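Local coordinates for protein TSC1 N-terminal domain (Chaetomium thermophilum, PDB 7A0M) that probably binds lysosomal phosphoinositides through this N-terminal domain of TSC1, helping to bring the TSC complex to the lysosome, where it regulates mTORC1 signalling, at residues B[104-107]-B[108-111]; B[210-213]-B[214-217]; B[232-235]-B[236-240]; B[338-341]-B[342-345]; B[344-348]-B[349-353]. All blocks are in the same frame, centred on the assembly; numbering follows the deposited sequence.

Contact 1 of 5, residues B[104-107]-B[108-111]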
loop_
_atom_site.group_PDB
_atom_site.type_symbol
_atom_site.label_atom_id
_atom_site.label_comp_id
_atom_site.label_asym_id
_atom_site.label_seq_id
_atom_site.Cartn_x
_atom_site.Cartn_y
_atom_site.Cartn_z
ATOM N N LEU B 104 -21.304 -7.734 -48.876
ATOM C CA LEU B 104 -20.325 -6.789 -48.346
ATOM C C LEU B 104 -20.070 -5.643 -49.317
ATOM O O LEU B 104 -19.844 -4.502 -48.897
ATOM C CB LEU B 104 -19.021 -7.515 -48.016
ATOM C CG LEU B 104 -19.063 -8.441 -46.799
ATOM C CD1 LEU B 104 -17.701 -9.068 -46.545
ATOM C CD2 LEU B 104 -19.549 -7.690 -45.568
ATOM N N ASP B 105 -20.099 -5.925 -50.621
ATOM C CA ASP B 105 -19.820 -4.893 -51.611
ATOM C C ASP B 105 -20.952 -3.881 -51.741
ATOM O O ASP B 105 -20.731 -2.791 -52.279
ATOM C CB ASP B 105 -19.545 -5.534 -52.974
ATOM C CG ASP B 105 -18.296 -6.393 -52.973
ATOM O OD1 ASP B 105 -17.448 -6.213 -52.076
ATOM O OD2 ASP B 105 -18.166 -7.252 -53.870
ATOM N N ASN B 106 -22.155 -4.212 -51.265
ATOM C CA ASN B 106 -23.318 -3.340 -51.404
ATOM C C ASN B 106 -23.967 -3.014 -50.062
ATOM O O ASN B 106 -25.116 -2.562 -50.031
ATOM C CB ASN B 106 -24.344 -3.971 -52.346
ATOM C CG ASN B 106 -23.785 -4.216 -53.734
ATOM O OD1 ASN B 106 -23.790 -3.326 -54.583
ATOM N ND2 ASN B 106 -23.301 -5.429 -53.971
ATOM N N ALA B 107 -23.260 -3.244 -48.951
ATOM C CA ALA B 107 -23.859 -3.039 -47.635
ATOM C C ALA B 107 -24.236 -1.580 -47.404
ATOM O O ALA B 107 -25.292 -1.289 -46.829
ATOM C CB ALA B 107 -22.904 -3.523 -46.545
ATOM N N THR B 108 -23.389 -0.649 -47.842
ATOM C CA THR B 108 -23.641 0.765 -47.592
ATOM C C THR B 108 -24.649 1.374 -48.558
ATOM O O THR B 108 -25.236 2.416 -48.241
ATOM C CB THR B 108 -22.334 1.559 -47.669
ATOM O OG1 THR B 108 -21.877 1.604 -49.027
ATOM C CG2 THR B 108 -21.264 0.911 -46.801
ATOM N N ARG B 109 -24.867 0.758 -49.719
ATOM C CA ARG B 109 -25.680 1.362 -50.767
ATOM C C ARG B 109 -27.083 0.786 -50.869
ATOM O O ARG B 109 -28.013 1.516 -51.229
ATOM C CB ARG B 109 -24.986 1.193 -52.122
ATOM C CG ARG B 109 -23.714 2.001 -52.285
ATOM C CD ARG B 109 -23.072 1.693 -53.623
ATOM N NE ARG B 109 -22.539 0.333 -53.646
ATOM C CZ ARG B 109 -22.010 -0.250 -54.715
ATOM N NH1 ARG B 109 -21.940 0.406 -55.866
ATOM N NH2 ARG B 109 -21.553 -1.492 -54.636
ATOM N N GLU B 110 -27.265 -0.494 -50.563
ATOM C CA GLU B 110 -28.560 -1.150 -50.682
ATOM C C GLU B 110 -29.177 -1.281 -49.297
ATOM O O GLU B 110 -28.597 -1.924 -48.414
ATOM C CB GLU B 110 -28.412 -2.515 -51.354
ATOM C CG GLU B 110 -27.660 -2.448 -52.673
ATOM C CD GLU B 110 -28.299 -1.486 -53.658
ATOM O OE1 GLU B 110 -29.543 -1.467 -53.752
ATOM O OE2 GLU B 110 -27.554 -0.740 -54.329
ATOM N N LYS B 111 -30.346 -0.674 -49.112
ATOM C CA LYS B 111 -30.944 -0.608 -47.788
ATOM C C LYS B 111 -31.368 -1.987 -47.301
ATOM O O LYS B 111 -31.882 -2.807 -48.067
ATOM C CB LYS B 111 -32.152 0.321 -47.782
ATOM C CG LYS B 111 -32.693 0.490 -46.385
ATOM C CD LYS B 111 -34.016 1.195 -46.319
ATOM C CE LYS B 111 -34.459 1.296 -44.862
ATOM N NZ LYS B 111 -34.710 -0.014 -44.198
#
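Arg109 doubles back to the helix end that the chain has just left, and its NH2 donates to the carbonyl oxygen of Asp105. The bond, Arg109 NH2 to Asp105 O, measures 2.8 Å with an N-H...O angle of 149°. The nitrogen comes down from well above the carbonyl plane, while the oxygen sits at the guanidinium edge. The same NH2 lies only 2.9 Å from OD1 of Asn106, yet the N-H points too poorly for this to count as a hydrogen bond. The amide of Asn106 and the guanidinium are nearly parallel, their planes 4° apart, and OD1 approaches the guanidinium obliquely. A bend at chi3 of Arg109 (-69°) swings the otherwise extended chain round to this place.

Between these residues the backbone closes a turn of helical type. Asn106 O receives the amide of Glu110, N to O 3.0 Å, and more weakly that of Arg109, N to O 3.3 Å. This single turn follows helix 89-105, after Asn106 has left helical geometry, in the short connection to helix 113-125 of an all-helical, elongated domain. Along the turn the aliphatic part of Glu110 lies against Asn106, CG to CB 3.7 Å, with the Glu110 chain folded at chi2.

Further out, Asn106 is steadied by its ND2, which donates to the carbonyl of Pro102 one turn earlier in the helix. Its side chain also rests on Leu113, and buried Ala107 packs on Ala114, both of helix 113-125. On the helix side Leu104 meets Val172 and Leu173 of helix 168-183.

Contact 2 of 5, residues B[210-213]-B[214-217]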
loop_
_atom_site.group_PDB
_atom_site.type_symbol
_atom_site.label_atom_id
_atom_site.label_comp_id
_atom_site.label_asym_id
_atom_site.label_seq_id
_atom_site.Cartn_x
_atom_site.Cartn_y
_atom_site.Cartn_z
ATOM N N CYS B 210 -9.092 -7.747 -28.290
ATOM C CA CYS B 210 -9.603 -6.857 -27.251
ATOM C C CYS B 210 -11.095 -6.606 -27.426
ATOM O O CYS B 210 -11.854 -6.628 -26.451
ATOM C CB CYS B 210 -8.831 -5.538 -27.266
ATOM S SG CYS B 210 -7.088 -5.683 -26.803
ATOM N N ALA B 211 -11.533 -6.363 -28.664
ATOM C CA ALA B 211 -12.958 -6.177 -28.920
ATOM C C ALA B 211 -13.741 -7.445 -28.606
ATOM O O ALA B 211 -14.879 -7.380 -28.127
ATOM C CB ALA B 211 -13.182 -5.749 -30.369
ATOM N N PHE B 212 -13.149 -8.611 -28.879
ATOM C CA PHE B 212 -13.821 -9.873 -28.588
ATOM C C PHE B 212 -14.019 -10.063 -27.089
ATOM O O PHE B 212 -15.134 -10.337 -26.630
ATOM C CB PHE B 212 -13.023 -11.037 -29.174
ATOM C CG PHE B 212 -13.626 -12.385 -28.898
ATOM C CD1 PHE B 212 -14.898 -12.696 -29.351
ATOM C CD2 PHE B 212 -12.919 -13.342 -28.190
ATOM C CE1 PHE B 212 -15.454 -13.936 -29.098
ATOM C CE2 PHE B 212 -13.469 -14.584 -27.936
ATOM C CZ PHE B 212 -14.738 -14.882 -28.390
ATOM N N VAL B 213 -12.943 -9.925 -26.309
ATOM C CA VAL B 213 -13.049 -10.068 -24.859
ATOM C C VAL B 213 -13.982 -9.014 -24.277
ATOM O O VAL B 213 -14.703 -9.276 -23.306
ATOM C CB VAL B 213 -11.649 -10.006 -24.217
ATOM C CG1 VAL B 213 -11.739 -10.147 -22.706
ATOM C CG2 VAL B 213 -10.752 -11.087 -24.802
ATOM N N ASN B 214 -14.003 -7.816 -24.866
ATOM C CA ASN B 214 -14.857 -6.754 -24.347
ATOM C C ASN B 214 -16.330 -7.036 -24.617
ATOM O O ASN B 214 -17.197 -6.557 -23.877
ATOM C CB ASN B 214 -14.450 -5.409 -24.943
ATOM C CG ASN B 214 -15.005 -4.234 -24.161
ATOM O OD1 ASN B 214 -14.475 -3.867 -23.111
ATOM N ND2 ASN B 214 -16.076 -3.636 -24.669
ATOM N N SER B 215 -16.634 -7.804 -25.666
ATOM C CA SER B 215 -18.015 -8.155 -25.982
ATOM C C SER B 215 -18.611 -9.149 -24.994
ATOM O O SER B 215 -19.785 -9.511 -25.138
ATOM C CB SER B 215 -18.101 -8.721 -27.401
ATOM O OG SER B 215 -17.397 -9.946 -27.506
ATOM N N GLY B 216 -17.838 -9.592 -24.005
ATOM C CA GLY B 216 -18.305 -10.516 -23.000
ATOM C C GLY B 216 -18.719 -11.874 -23.535
ATOM O O GLY B 216 -19.869 -12.295 -23.376
ATOM N N PRO B 217 -17.799 -12.590 -24.178
ATOM C CA PRO B 217 -18.121 -13.930 -24.657
ATOM C C PRO B 217 -17.915 -14.949 -23.552
ATOM O O PRO B 217 -17.171 -14.694 -22.592
ATOM C CB PRO B 217 -17.120 -14.137 -25.800
ATOM C CG PRO B 217 -15.911 -13.400 -25.330
ATOM C CD PRO B 217 -16.403 -12.231 -24.492
#
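Asn214 gives its amide to the carbonyl of Cys210, N to O 2.9 Å at an N-H...O angle of 147°, which is the last sound alpha-helical bond here. The next amide, that of Ser215, is shared weakly between Ala211 O and Phe212 O, 3.1 Å from N to each oxygen. Gly216 N then turns to Val213 O at 3.2 Å. That bond spans three residues instead of four, and the donor stands far above the carbonyl plane, so the spiral is tightening as it ends.

Ser215 adds a side-chain bond. Its OG lies between its own backbone N and carbonyl carbon, chi1 65°, and from there donates back to Phe212 O. The modelled separation, OG to O 2.5 Å, is so short that its exact value is doubtful.

Packing takes over beyond the polar layer. Pro217 folds back against the last turn and sets its CG over one face of the Phe212 ring, a CH-pi contact with CG 3.7 Å from the centroid and 17° off the ring normal. The neighbouring CB of Pro217 touches CZ of Phe212 at 3.6 Å. The ring itself stacks with Phe188 and meets Leu178 and Leu220, while Val213 packs on Met254 and Leu255 of helix 242-255.

Gly216, with positive phi, is the first residue to leave helical geometry. A glycine in this conformation is the classical way to end an alpha-helix, here helix 199-214, but Pro217 follows it without an N-H, so the second bond of a Schellman motif cannot form.

Contact 3 of 5, residues B[232-235]-B[236-240]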
loop_
_atom_site.group_PDB
_atom_site.type_symbol
_atom_site.label_atom_id
_atom_site.label_comp_id
_atom_site.label_asym_id
_atom_site.label_seq_id
_atom_site.Cartn_x
_atom_site.Cartn_y
_atom_site.Cartn_z
ATOM N N ILE B 232 0.492 -14.634 -27.445
ATOM C CA ILE B 232 0.406 -13.336 -26.780
ATOM C C ILE B 232 1.647 -13.104 -25.927
ATOM O O ILE B 232 2.283 -12.046 -25.994
ATOM C CB ILE B 232 -0.878 -13.247 -25.935
ATOM C CG1 ILE B 232 -2.117 -13.354 -26.827
ATOM C CG2 ILE B 232 -0.899 -11.950 -25.136
ATOM C CD1 ILE B 232 -3.400 -13.591 -26.062
ATOM N N LEU B 233 2.004 -14.096 -25.107
ATOM C CA LEU B 233 3.210 -13.995 -24.292
ATOM C C LEU B 233 4.459 -13.929 -25.162
ATOM O O LEU B 233 5.432 -13.248 -24.818
ATOM C CB LEU B 233 3.292 -15.181 -23.333
ATOM C CG LEU B 233 2.085 -15.395 -22.416
ATOM C CD1 LEU B 233 2.380 -16.466 -21.375
ATOM C CD2 LEU B 233 1.663 -14.096 -21.746
ATOM N N GLN B 234 4.453 -14.638 -26.293
ATOM C CA GLN B 234 5.609 -14.622 -27.184
ATOM C C GLN B 234 5.814 -13.244 -27.802
ATOM O O GLN B 234 6.954 -12.789 -27.950
ATOM C CB GLN B 234 5.441 -15.688 -28.265
ATOM C CG GLN B 234 6.671 -15.929 -29.114
ATOM C CD GLN B 234 6.736 -17.346 -29.645
ATOM O OE1 GLN B 234 7.673 -17.712 -30.354
ATOM N NE2 GLN B 234 5.755 -18.165 -29.274
ATOM N N SER B 235 4.725 -12.571 -28.180
ATOM C CA SER B 235 4.834 -11.197 -28.660
ATOM C C SER B 235 5.372 -10.277 -27.572
ATOM O O SER B 235 6.201 -9.400 -27.841
ATOM C CB SER B 235 3.476 -10.704 -29.156
ATOM O OG SER B 235 3.540 -9.344 -29.556
ATOM N N LEU B 236 4.908 -10.463 -26.334
ATOM C CA LEU B 236 5.371 -9.631 -25.227
ATOM C C LEU B 236 6.857 -9.827 -24.950
ATOM O O LEU B 236 7.515 -8.919 -24.430
ATOM C CB LEU B 236 4.549 -9.936 -23.975
ATOM C CG LEU B 236 3.105 -9.430 -23.979
ATOM C CD1 LEU B 236 2.267 -10.192 -22.968
ATOM C CD2 LEU B 236 3.063 -7.939 -23.684
ATOM N N GLN B 237 7.402 -10.998 -25.284
ATOM C CA GLN B 237 8.808 -11.284 -25.025
ATOM C C GLN B 237 9.725 -10.891 -26.174
ATOM O O GLN B 237 10.909 -10.618 -25.941
ATOM C CB GLN B 237 9.010 -12.774 -24.733
ATOM C CG GLN B 237 8.440 -13.255 -23.413
ATOM C CD GLN B 237 8.718 -14.727 -23.183
ATOM O OE1 GLN B 237 7.808 -15.512 -22.920
ATOM N NE2 GLN B 237 9.985 -15.111 -23.279
ATOM N N LYS B 238 9.220 -10.857 -27.405
ATOM C CA LYS B 238 10.087 -10.737 -28.573
ATOM C C LYS B 238 9.832 -9.499 -29.415
ATOM O O LYS B 238 10.790 -8.893 -29.902
ATOM C CB LYS B 238 9.944 -11.980 -29.464
ATOM C CG LYS B 238 10.327 -13.284 -28.788
ATOM C CD LYS B 238 10.014 -14.469 -29.684
ATOM C CE LYS B 238 10.357 -15.785 -29.007
ATOM N NZ LYS B 238 10.337 -16.918 -29.972
ATOM N N ASP B 239 8.574 -9.110 -29.619
ATOM C CA ASP B 239 8.287 -7.963 -30.469
ATOM C C ASP B 239 8.935 -6.701 -29.909
ATOM O O ASP B 239 9.076 -6.530 -28.695
ATOM C CB ASP B 239 6.779 -7.764 -30.618
ATOM C CG ASP B 239 6.146 -8.789 -31.540
ATOM O OD1 ASP B 239 6.869 -9.346 -32.393
ATOM O OD2 ASP B 239 4.927 -9.031 -31.421
ATOM N N GLU B 240 9.326 -5.808 -30.815
ATOM C CA GLU B 240 10.092 -4.626 -30.454
ATOM C C GLU B 240 9.344 -3.326 -30.707
ATOM O O GLU B 240 9.894 -2.252 -30.438
ATOM C CB GLU B 240 11.424 -4.618 -31.217
ATOM C CG GLU B 240 12.267 -5.860 -30.967
ATOM C CD GLU B 240 13.544 -5.885 -31.781
ATOM O OE1 GLU B 240 13.749 -4.965 -32.601
ATOM O OE2 GLU B 240 14.342 -6.829 -31.602
#
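The carboxamide of Gln234 is met at its oxygen by the ammonium of Lys238, NZ to OE1 2.8 Å. The nitrogen is tilted 31° from the amide plane, and the C=O...N angle is 124°. Behind this bond the aliphatic chains touch, Gln234 CG to Lys238 CE 3.7 Å, and both side chains rest on Trp306. With an alanine here in place of Lys238, Gln234 OE1 is likely to lose this donor and the amide to turn more freely.

A second flat group, the carboxylate of Asp239, turns OD2 to Ser235 OG. Ser235 holds OG anti to its own N (chi1 177°), and that sends it down the helix to the carboxylate. The OG to OD2 distance of 2.3 Å is implausibly short and should be treated as doubtful. The other oxygen, OD1, is buried among donors: Arg202 in a salt bridge, Trp306 NE1 and the amide of Val309.

On the opposite flank Leu236 CD1 touches Leu233 CD2 at 4.1 Å, and these leucines pack on Ile273 of helix 267-278. Ile232 packs on Phe206 and Leu209 of helix 199-214.

The side-chain pairs bridge the last turn of helix 228-238. Its C-terminal end is marked by Asp239, the first residue to leave helical geometry, though its N still reaches Ser235 O at 3.0 Å, and by Arg276, which donates to the carbonyls of Leu236 and Asp239.

Contact 4 of 5, residues B[338-341]-B[342-345]. With SO4 (sulfate ion), chain E.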
loop_
_atom_site.group_PDB
_atom_site.type_symbol
_atom_site.label_atom_id
_atom_site.label_comp_id
_atom_site.label_asym_id
_atom_site.label_seq_id
_atom_site.Cartn_x
_atom_site.Cartn_y
_atom_site.Cartn_z
ATOM N N PHE B 338 4.918 -12.555 -6.673
ATOM C CA PHE B 338 5.384 -11.415 -7.460
ATOM C C PHE B 338 6.484 -10.655 -6.728
ATOM O O PHE B 338 7.535 -10.356 -7.307
ATOM C CB PHE B 338 4.214 -10.485 -7.783
ATOM C CG PHE B 338 4.544 -9.423 -8.795
ATOM C CD1 PHE B 338 5.564 -9.610 -9.715
ATOM C CD2 PHE B 338 3.843 -8.230 -8.816
ATOM C CE1 PHE B 338 5.870 -8.630 -10.643
ATOM C CE2 PHE B 338 4.145 -7.246 -9.739
ATOM C CZ PHE B 338 5.159 -7.446 -10.653
ATOM N N VAL B 339 6.259 -10.327 -5.454
ATOM C CA VAL B 339 7.270 -9.587 -4.704
ATOM C C VAL B 339 8.492 -10.457 -4.446
ATOM O O VAL B 339 9.603 -9.941 -4.280
ATOM C CB VAL B 339 6.680 -9.030 -3.394
ATOM C CG1 VAL B 339 5.434 -8.203 -3.678
ATOM C CG2 VAL B 339 6.372 -10.156 -2.414
ATOM N N ASP B 340 8.318 -11.782 -4.411
ATOM C CA ASP B 340 9.472 -12.668 -4.295
ATOM C C ASP B 340 10.306 -12.669 -5.569
ATOM O O ASP B 340 11.532 -12.812 -5.504
ATOM C CB ASP B 340 9.021 -14.087 -3.954
ATOM C CG ASP B 340 10.181 -14.992 -3.588
ATOM O OD1 ASP B 340 10.690 -14.879 -2.452
ATOM O OD2 ASP B 340 10.585 -15.816 -4.435
ATOM N N TYR B 341 9.664 -12.523 -6.732
ATOM C CA TYR B 341 10.419 -12.371 -7.972
ATOM C C TYR B 341 11.235 -11.085 -7.948
ATOM O O TYR B 341 12.411 -11.077 -8.331
ATOM C CB TYR B 341 9.469 -12.388 -9.171
ATOM C CG TYR B 341 10.142 -12.113 -10.499
ATOM C CD1 TYR B 341 10.772 -13.131 -11.204
ATOM C CD2 TYR B 341 10.140 -10.839 -11.053
ATOM C CE1 TYR B 341 11.386 -12.889 -12.418
ATOM C CE2 TYR B 341 10.754 -10.586 -12.268
ATOM C CZ TYR B 341 11.374 -11.615 -12.946
ATOM O OH TYR B 341 11.984 -11.369 -14.155
ATOM N N ILE B 342 10.621 -9.986 -7.506
ATOM C CA ILE B 342 11.340 -8.723 -7.388
ATOM C C ILE B 342 12.423 -8.819 -6.321
ATOM O O ILE B 342 13.498 -8.221 -6.460
ATOM C CB ILE B 342 10.351 -7.579 -7.094
ATOM C CG1 ILE B 342 9.361 -7.419 -8.247
ATOM C CG2 ILE B 342 11.088 -6.269 -6.842
ATOM C CD1 ILE B 342 8.285 -6.388 -7.986
ATOM N N ARG B 343 12.175 -9.582 -5.253
ATOM C CA ARG B 343 13.166 -9.703 -4.188
ATOM C C ARG B 343 14.381 -10.495 -4.648
ATOM O O ARG B 343 15.525 -10.080 -4.431
ATOM C CB ARG B 343 12.556 -10.378 -2.960
ATOM C CG ARG B 343 13.561 -10.558 -1.829
ATOM C CD ARG B 343 13.022 -11.426 -0.708
ATOM N NE ARG B 343 12.775 -12.795 -1.155
ATOM C CZ ARG B 343 13.695 -13.757 -1.161
ATOM N NH1 ARG B 343 14.929 -13.498 -0.747
ATOM N NH2 ARG B 343 13.386 -14.975 -1.583
ATOM N N LYS B 344 14.153 -11.638 -5.285
ATOM C CA LYS B 344 15.231 -12.551 -5.662
ATOM C C LYS B 344 14.957 -13.074 -7.061
ATOM O O LYS B 344 14.467 -14.195 -7.241
ATOM C CB LYS B 344 15.362 -13.692 -4.650
ATOM C CG LYS B 344 16.647 -14.496 -4.763
ATOM C CD LYS B 344 16.579 -15.758 -3.916
ATOM C CE LYS B 344 17.887 -16.530 -3.970
ATOM N NZ LYS B 344 17.747 -17.903 -3.410
ATOM N N PRO B 345 15.267 -12.280 -8.091
ATOM C CA PRO B 345 15.151 -12.789 -9.464
ATOM C C PRO B 345 16.246 -13.773 -9.813
ATOM O O PRO B 345 16.221 -14.343 -10.913
ATOM C CB PRO B 345 15.247 -11.520 -10.316
ATOM C CG PRO B 345 16.110 -10.613 -9.504
ATOM C CD PRO B 345 15.775 -10.897 -8.056
HETATM S S SO4 E . 16.969 -17.294 0.127
HETATM O O1 SO4 E . 18.280 -17.845 -0.204
HETATM O O2 SO4 E . 16.087 -17.409 -1.031
HETATM O O3 SO4 E . 16.399 -18.035 1.248
HETATM O O4 SO4 E . 17.109 -15.888 0.494
#
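Asp340 and Arg343 both run CG anti to their backbone N, chi1 -170° and 179°, so the two side chains leave the helix side by side and point the same way. A bend at chi3 of Arg343 (65°) then presents the guanidinium side-on. NE and NH2 both grip the single oxygen OD1 of Asp340, NE to OD1 3.2 Å and NH2 to OD1 2.8 Å, in a salt bridge. OD1 lies in the guanidinium plane, but both nitrogens reach it from the same face of the tilted carboxylate.

The other terminal nitrogen points to a sulfate ion, probably from the crystallisation liquor, with a weak bond from Arg343 NH1 to O4 of 3.5 Å. Lys344, fully extended, reaches the same anion more firmly, NZ to O2 2.9 Å, and its CB lies over one face of the guanidinium. Two positive groups thus gather round one anion.

On the buried flank Ile342 CD1 sits over a face of the Phe338 ring, 4.2 Å from CE1, and the hydroxyl of Tyr341 pairs with Asn272.

These residues close helix 335-343. Phe338 fits among Phe327, Phe271 and Tyr274, and so joins helix 323-333 to helix 267-278. Ile342 leans on Arg366 and Ser369 of helix 357-373. From the second subunit come Leu378, Tyr383 and Tyr385, which pack on Val339, Ile342 and Arg343.

Contact 5 of 5, residues B[344-348]-B[349-353]. With SO4 (sulfate ion), chain E.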
loop_
_atom_site.group_PDB
_atom_site.type_symbol
_atom_site.label_atom_id
_atom_site.label_comp_id
_atom_site.label_asym_id
_atom_site.label_seq_id
_atom_site.Cartn_x
_atom_site.Cartn_y
_atom_site.Cartn_z
ATOM N N LYS B 344 14.153 -11.638 -5.285
ATOM C CA LYS B 344 15.231 -12.551 -5.662
ATOM C C LYS B 344 14.957 -13.074 -7.061
ATOM O O LYS B 344 14.467 -14.195 -7.241
ATOM C CB LYS B 344 15.362 -13.692 -4.650
ATOM C CG LYS B 344 16.647 -14.496 -4.763
ATOM C CD LYS B 344 16.579 -15.758 -3.916
ATOM C CE LYS B 344 17.887 -16.530 -3.970
ATOM N NZ LYS B 344 17.747 -17.903 -3.410
ATOM N N PRO B 345 15.267 -12.280 -8.091
ATOM C CA PRO B 345 15.151 -12.789 -9.464
ATOM C C PRO B 345 16.246 -13.773 -9.813
ATOM O O PRO B 345 16.221 -14.343 -10.913
ATOM C CB PRO B 345 15.247 -11.520 -10.316
ATOM C CG PRO B 345 16.110 -10.613 -9.504
ATOM C CD PRO B 345 15.775 -10.897 -8.056
ATOM N N HIS B 346 17.208 -13.976 -8.909
ATOM C CA HIS B 346 18.152 -15.076 -9.047
ATOM C C HIS B 346 17.418 -16.394 -9.251
ATOM O O HIS B 346 17.794 -17.196 -10.110
ATOM C CB HIS B 346 19.053 -15.152 -7.811
ATOM C CG HIS B 346 19.715 -13.855 -7.453
ATOM N ND1 HIS B 346 19.005 -12.733 -7.080
ATOM C CD2 HIS B 346 21.023 -13.508 -7.395
ATOM C CE1 HIS B 346 19.847 -11.749 -6.819
ATOM N NE2 HIS B 346 21.077 -12.193 -7.001
ATOM N N ASN B 347 16.341 -16.615 -8.493
ATOM C CA ASN B 347 15.588 -17.864 -8.553
ATOM C C ASN B 347 14.935 -18.118 -9.907
ATOM O O ASN B 347 14.410 -19.216 -10.120
ATOM C CB ASN B 347 14.511 -17.873 -7.465
ATOM C CG ASN B 347 15.077 -18.141 -6.086
ATOM O OD1 ASN B 347 16.275 -18.374 -5.931
ATOM N ND2 ASN B 347 14.217 -18.106 -5.075
ATOM N N TYR B 348 14.951 -17.147 -10.824
ATOM C CA TYR B 348 14.258 -17.284 -12.096
ATOM C C TYR B 348 15.146 -17.134 -13.321
ATOM O O TYR B 348 14.754 -17.593 -14.399
ATOM C CB TYR B 348 13.122 -16.252 -12.204
ATOM C CG TYR B 348 12.003 -16.434 -11.203
ATOM C CD1 TYR B 348 12.107 -15.927 -9.913
ATOM C CD2 TYR B 348 10.835 -17.098 -11.554
ATOM C CE1 TYR B 348 11.083 -16.085 -8.999
ATOM C CE2 TYR B 348 9.805 -17.261 -10.645
ATOM C CZ TYR B 348 9.934 -16.752 -9.370
ATOM O OH TYR B 348 8.914 -16.911 -8.461
ATOM N N LEU B 349 16.316 -16.510 -13.198
ATOM C CA LEU B 349 17.129 -16.164 -14.350
ATOM C C LEU B 349 18.465 -16.891 -14.303
ATOM O O LEU B 349 19.128 -16.888 -13.256
ATOM C CB LEU B 349 17.364 -14.647 -14.405
ATOM C CG LEU B 349 16.115 -13.777 -14.540
ATOM C CD1 LEU B 349 16.472 -12.307 -14.407
ATOM C CD2 LEU B 349 15.421 -14.046 -15.866
ATOM N N PRO B 350 18.886 -17.531 -15.392
ATOM C CA PRO B 350 20.244 -18.088 -15.439
ATOM C C PRO B 350 21.276 -16.982 -15.289
ATOM O O PRO B 350 21.192 -15.937 -15.939
ATOM C CB PRO B 350 20.311 -18.748 -16.821
ATOM C CG PRO B 350 18.886 -19.003 -17.191
ATOM C CD PRO B 350 18.108 -17.866 -16.596
ATOM N N HIS B 351 22.253 -17.216 -14.418
ATOM C CA HIS B 351 23.221 -16.184 -14.081
ATOM C C HIS B 351 24.488 -16.839 -13.561
ATOM O O HIS B 351 24.495 -18.016 -13.188
ATOM C CB HIS B 351 22.657 -15.217 -13.035
ATOM C CG HIS B 351 22.444 -15.846 -11.693
ATOM N ND1 HIS B 351 21.266 -16.470 -11.341
ATOM C CD2 HIS B 351 23.264 -15.959 -10.622
ATOM C CE1 HIS B 351 21.369 -16.933 -10.108
ATOM N NE2 HIS B 351 22.571 -16.637 -9.650
ATOM N N ALA B 352 25.562 -16.054 -13.541
ATOM C CA ALA B 352 26.825 -16.454 -12.932
ATOM C C ALA B 352 26.860 -15.936 -11.500
ATOM O O ALA B 352 26.875 -14.721 -11.275
ATOM C CB ALA B 352 28.011 -15.917 -13.729
ATOM N N GLY B 353 26.870 -16.858 -10.535
ATOM C CA GLY B 353 26.894 -16.472 -9.136
ATOM C C GLY B 353 28.151 -15.737 -8.720
ATOM O O GLY B 353 28.139 -15.024 -7.712
HETATM S S SO4 E . 16.969 -17.294 0.127
HETATM O O1 SO4 E . 18.280 -17.845 -0.204
HETATM O O2 SO4 E . 16.087 -17.409 -1.031
HETATM O O3 SO4 E . 16.399 -18.035 1.248
HETATM O O4 SO4 E . 17.109 -15.888 0.494
#
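Pro345 O is the acceptor around which the turn closes: Tyr348 N reaches it at 3.1 Å and Leu349 N, more weakly, at 3.2 Å. Leu349 N also lies 3.5 Å from His346 O, another weak bond. This is a short 3-10 turn immediately after helix 335-343, and it redirects the chain into the connection leading to helix 357-373.

The start of the turn is held by a side chain. Lys344 NZ donates to Asn347 OD1 at 3.0 Å, besides binding the sulfate. Were a methionine to stand in for Lys344, the Asn347 amide would probably be freer to rotate and the anion would lose its firmer partner.

The apolar side of the turn is modest. Pro345 CB touches Leu349 CD1 at 4.3 Å, and these two also reach Ala362 and His361 of helix 357-373. The Tyr348 ring reaches off toward Pro268 and Phe271 of helix 267-278, packs edge-to-face with Tyr341 and has the carbonyl oxygen of Lys344 at its edge, in its plane.

Two histidines join the turn to the irregular chain that follows. His346 brings its edge to one face of His351 in a T-shaped pair, centroids 5.4 Å apart and planes at 86°. The NE2 of His346 is hydrogen-bonded to Asp359 OD1, which helps to hold that ring's rotation. His351 takes the crowded position between its own N and carbonyl carbon, chi1 67°, so its ring swings back over the turn. There CE1 lies 3.7 Å from His346 CB, while ND1 donates to Leu349 O at 2.9 Å and 170°, with the oxygen in the ring plane.

The five contacts follow one another along the chain, spread over an elongated, all-helical domain. Contact 1, after helix 89-105, lies farthest toward the N-terminal end, its centre 57 Å from that of contact 4 and on the opposite side of the chain's centre. Contact 2 lies near the middle. Contacts 2 and 3, on the successive helices 199-214 and 228-238, have centres 21 Å apart. Contacts 4 and 5 share Lys344 and Pro345 and touch through Tyr341 and Tyr348. Contacts 1 to 4 mark where helices end, and contact 5 the turn that follows one, consistent with a long scaffold built from short helices. Only contact 4 is reached by the second subunit.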